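PDB 4JJT: enoyl-CoA hydratase from Mycobacterium tuberculosis, which probably acts as a lyase of the crotonase family, adding water across the double bond of 2-enoyl-CoA thioesters. Local coordinates for residues L79-P84 with Q228-G233. Numbering follows the deposited sequence.
Sequences LPDISP and QFRTSG
The CB of D81 lies over one face of the R230 guanidinium, offset toward its rim, with D81 CB 3.3 Å from R230 NH2. In this crotonase fold the contact joins the loop between strands 54-59 and 93-97 to the C-terminal portion of the long helix 197-237, at the surface of the subunit. R230 reaches across with CG anti to the carbonyl carbon (chi1 -62°), and a bend at chi3 turns its head group so that one face is toward D81 CB. No hydrogen bond links the two segments. D81 OD1 stands 4.1 Å from R230 NH2 but well out of the guanidinium plane, and the carboxylate and guanidinium planes are 52° apart, so any attraction is one of charge alone; D81 as a whole is poorly ordered, so its position is approximate. K227 NZ lies close to R230 NH2, a like charge that D81 would probably offset in part. The aliphatic part of the arginine lies beside the loop backbone, its CD 4.0 Å from P80 O. Farther along, L79 points at the helix, and its backbone N makes a weak hydrogen bond to D234. A202 of a neighbouring subunit packs on F229, whose ring is set by CG anti to the backbone N (chi1 -179°). That ring meets the leucine through one methyl, L79 CD2 lying 4.2 Å from F229 CE2.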
ATOM      1  N   LEU A  79      -3.509  31.642  -8.553  1.00102.08           N
ATOM      2  CA  LEU A  79      -3.221  30.934  -7.310  1.00100.21           C
ATOM      3  C   LEU A  79      -1.875  30.212  -7.359  1.00100.10           C
ATOM      4  O   LEU A  79      -1.663  29.334  -8.195  1.00100.00           O
ATOM      5  CB  LEU A  79      -4.346  29.950  -6.988  1.00101.89           C
ATOM      6  CG  LEU A  79      -4.693  29.802  -5.508  1.00 98.51           C
ATOM      7  CD1 LEU A  79      -4.998  31.159  -4.891  1.00 96.41           C
ATOM      8  CD2 LEU A  79      -5.869  28.857  -5.334  1.00101.47           C
ATOM      9  N   PRO A  80      -0.962  30.587  -6.448  1.00100.44           N
ATOM     10  CA  PRO A  80       0.430  30.127  -6.371  1.00 99.29           C
ATOM     11  C   PRO A  80       0.584  28.622  -6.157  1.00101.01           C
ATOM     12  O   PRO A  80       0.016  28.065  -5.219  1.00 99.58           O
ATOM     13  CB  PRO A  80       0.972  30.878  -5.150  1.00 93.30           C
ATOM     14  CG  PRO A  80       0.093  32.066  -5.017  1.00 95.04           C
ATOM     15  CD  PRO A  80      -1.261  31.587  -5.410  1.00 99.59           C
ATOM     16  N   ASP A  81       1.362  27.980  -7.022  1.00103.06           N
ATOM     17  CA  ASP A  81       1.654  26.556  -6.889  1.00103.43           C
ATOM     18  C   ASP A  81       3.134  26.318  -6.585  1.00 96.07           C
ATOM     19  O   ASP A  81       4.011  26.724  -7.345  1.00 95.14           O
ATOM     20  CB  ASP A  81       1.217  25.791  -8.141  1.00112.36           C
ATOM     21  CG  ASP A  81       1.749  26.403  -9.421  1.00117.98           C
ATOM     22  OD1 ASP A  81       1.713  25.720 -10.466  1.00121.78           O
ATOM     23  OD2 ASP A  81       2.209  27.565  -9.382  1.00118.37           O
ATOM     24  N   ILE A  82       3.399  25.659  -5.461  1.00 88.22           N
ATOM     25  CA  ILE A  82       4.763  25.499  -4.963  1.00 78.67           C
ATOM     26  C   ILE A  82       5.103  24.029  -4.716  1.00 70.17           C
ATOM     27  O   ILE A  82       4.515  23.387  -3.848  1.00 65.11           O
ATOM     28  CB  ILE A  82       4.986  26.297  -3.658  1.00 75.77           C
ATOM     29  CG1 ILE A  82       4.563  27.764  -3.824  1.00 75.02           C
ATOM     30  CG2 ILE A  82       6.437  26.205  -3.219  1.00 74.52           C
ATOM     31  CD1 ILE A  82       3.124  28.056  -3.416  1.00 73.80           C
ATOM     32  N   SER A  83       6.062  23.510  -5.477  1.00 67.68           N
ATOM     33  CA  SER A  83       6.455  22.104  -5.394  1.00 57.48           C
ATOM     34  C   SER A  83       7.350  21.827  -4.185  1.00 48.40           C
ATOM     35  O   SER A  83       8.068  22.714  -3.729  1.00 46.44           O
ATOM     36  CB  SER A  83       7.185  21.695  -6.676  1.00 59.00           C
ATOM     37  OG  SER A  83       6.408  21.997  -7.823  1.00 70.43           O
ATOM     38  N   PRO A  84       7.313  20.589  -3.662  1.00 44.90           N
ATOM     39  CA  PRO A  84       8.178  20.232  -2.529  1.00 37.91           C
ATOM     40  C   PRO A  84       9.638  20.105  -2.952  1.00 38.82           C
ATOM     41  O   PRO A  84       9.918  19.551  -4.016  1.00 47.14           O
ATOM     42  CB  PRO A  84       7.634  18.869  -2.097  1.00 35.75           C
ATOM     43  CG  PRO A  84       7.048  18.306  -3.322  1.00 39.77           C
ATOM     44  CD  PRO A  84       6.452  19.463  -4.062  1.00 41.43           C
ATOM     45  N   GLN A 228      -5.928  20.148  -8.341  1.00 35.92           N
ATOM     46  CA  GLN A 228      -7.335  20.171  -8.720  1.00 37.91           C
ATOM     47  C   GLN A 228      -8.039  21.389  -8.131  1.00 36.77           C
ATOM     48  O   GLN A 228      -8.997  21.903  -8.706  1.00 39.35           O
ATOM     49  CB  GLN A 228      -8.026  18.889  -8.252  1.00 48.80           C
ATOM     50  CG  GLN A 228      -9.337  18.603  -8.953  1.00 61.56           C
ATOM     51  CD  GLN A 228     -10.030  17.369  -8.410  1.00 70.47           C
ATOM     52  OE1 GLN A 228      -9.929  17.054  -7.223  1.00 71.04           O
ATOM     53  NE2 GLN A 228     -10.740  16.659  -9.280  1.00 73.07           N
ATOM     54  N   PHE A 229      -7.560  21.847  -6.980  1.00 37.65           N
ATOM     55  CA  PHE A 229      -8.171  22.989  -6.309  1.00 36.54           C
ATOM     56  C   PHE A 229      -7.769  24.300  -6.967  1.00 40.91           C
ATOM     57  O   PHE A 229      -8.589  25.206  -7.119  1.00 34.60           O
ATOM     58  CB  PHE A 229      -7.811  23.007  -4.825  1.00 36.35           C
ATOM     59  CG  PHE A 229      -8.425  24.151  -4.069  1.00 37.67           C
ATOM     60  CD1 PHE A 229      -9.760  24.125  -3.722  1.00 37.76           C
ATOM     61  CD2 PHE A 229      -7.664  25.245  -3.697  1.00 39.55           C
ATOM     62  CE1 PHE A 229     -10.328  25.168  -3.026  1.00 40.20           C
ATOM     63  CE2 PHE A 229      -8.227  26.291  -3.001  1.00 42.35           C
ATOM     64  CZ  PHE A 229      -9.559  26.251  -2.665  1.00 43.94           C
ATOM     65  N   ARG A 230      -6.502  24.397  -7.354  1.00 41.58           N
ATOM     66  CA  ARG A 230      -5.997  25.580  -8.040  1.00 43.88           C
ATOM     67  C   ARG A 230      -6.662  25.743  -9.398  1.00 47.65           C
ATOM     68  O   ARG A 230      -6.913  26.860  -9.846  1.00 54.46           O
ATOM     69  CB  ARG A 230      -4.480  25.490  -8.214  1.00 46.76           C
ATOM     70  CG  ARG A 230      -3.711  25.427  -6.909  1.00 53.05           C
ATOM     71  CD  ARG A 230      -2.211  25.379  -7.146  1.00 59.50           C
ATOM     72  NE  ARG A 230      -1.595  24.221  -6.501  1.00 63.26           N
ATOM     73  CZ  ARG A 230      -0.999  23.231  -7.156  1.00 61.63           C
ATOM     74  NH1 ARG A 230      -0.466  22.219  -6.486  1.00 58.34           N
ATOM     75  NH2 ARG A 230      -0.930  23.256  -8.481  1.00 62.38           N
ATOM     76  N   THR A 231      -6.939  24.618 -10.048  1.00 42.00           N
ATOM     77  CA  THR A 231      -7.545  24.613 -11.375  1.00 44.27           C
ATOM     78  C   THR A 231      -8.954  25.195 -11.348  1.00 45.96           C
ATOM     79  O   THR A 231      -9.337  25.962 -12.234  1.00 54.29           O
ATOM     80  CB  THR A 231      -7.592  23.187 -11.956  1.00 42.96           C
ATOM     81  OG1 THR A 231      -6.257  22.689 -12.109  1.00 39.54           O
ATOM     82  CG2 THR A 231      -8.285  23.178 -13.312  1.00 40.79           C
ATOM     83  N   SER A 232      -9.717  24.829 -10.325  1.00 42.18           N
ATOM     84  CA  SER A 232     -11.063  25.358 -10.143  1.00 49.49           C
ATOM     85  C   SER A 232     -11.016  26.841  -9.798  1.00 57.86           C
ATOM     86  O   SER A 232     -11.784  27.637 -10.335  1.00 59.28           O
ATOM     87  CB  SER A 232     -11.797  24.588  -9.043  1.00 50.30           C
ATOM     88  OG  SER A 232     -11.929  23.220  -9.375  1.00 56.62           O
ATOM     89  N   GLY A 233     -10.107  27.199  -8.898  1.00 56.09           N
ATOM     90  CA  GLY A 233      -9.962  28.570  -8.444  1.00 56.67           C
ATOM     91  C   GLY A 233      -9.670  29.539  -9.570  1.00 62.96           C
ATOM     92  O   GLY A 233     -10.207  30.644  -9.609  1.00 66.88           O
TER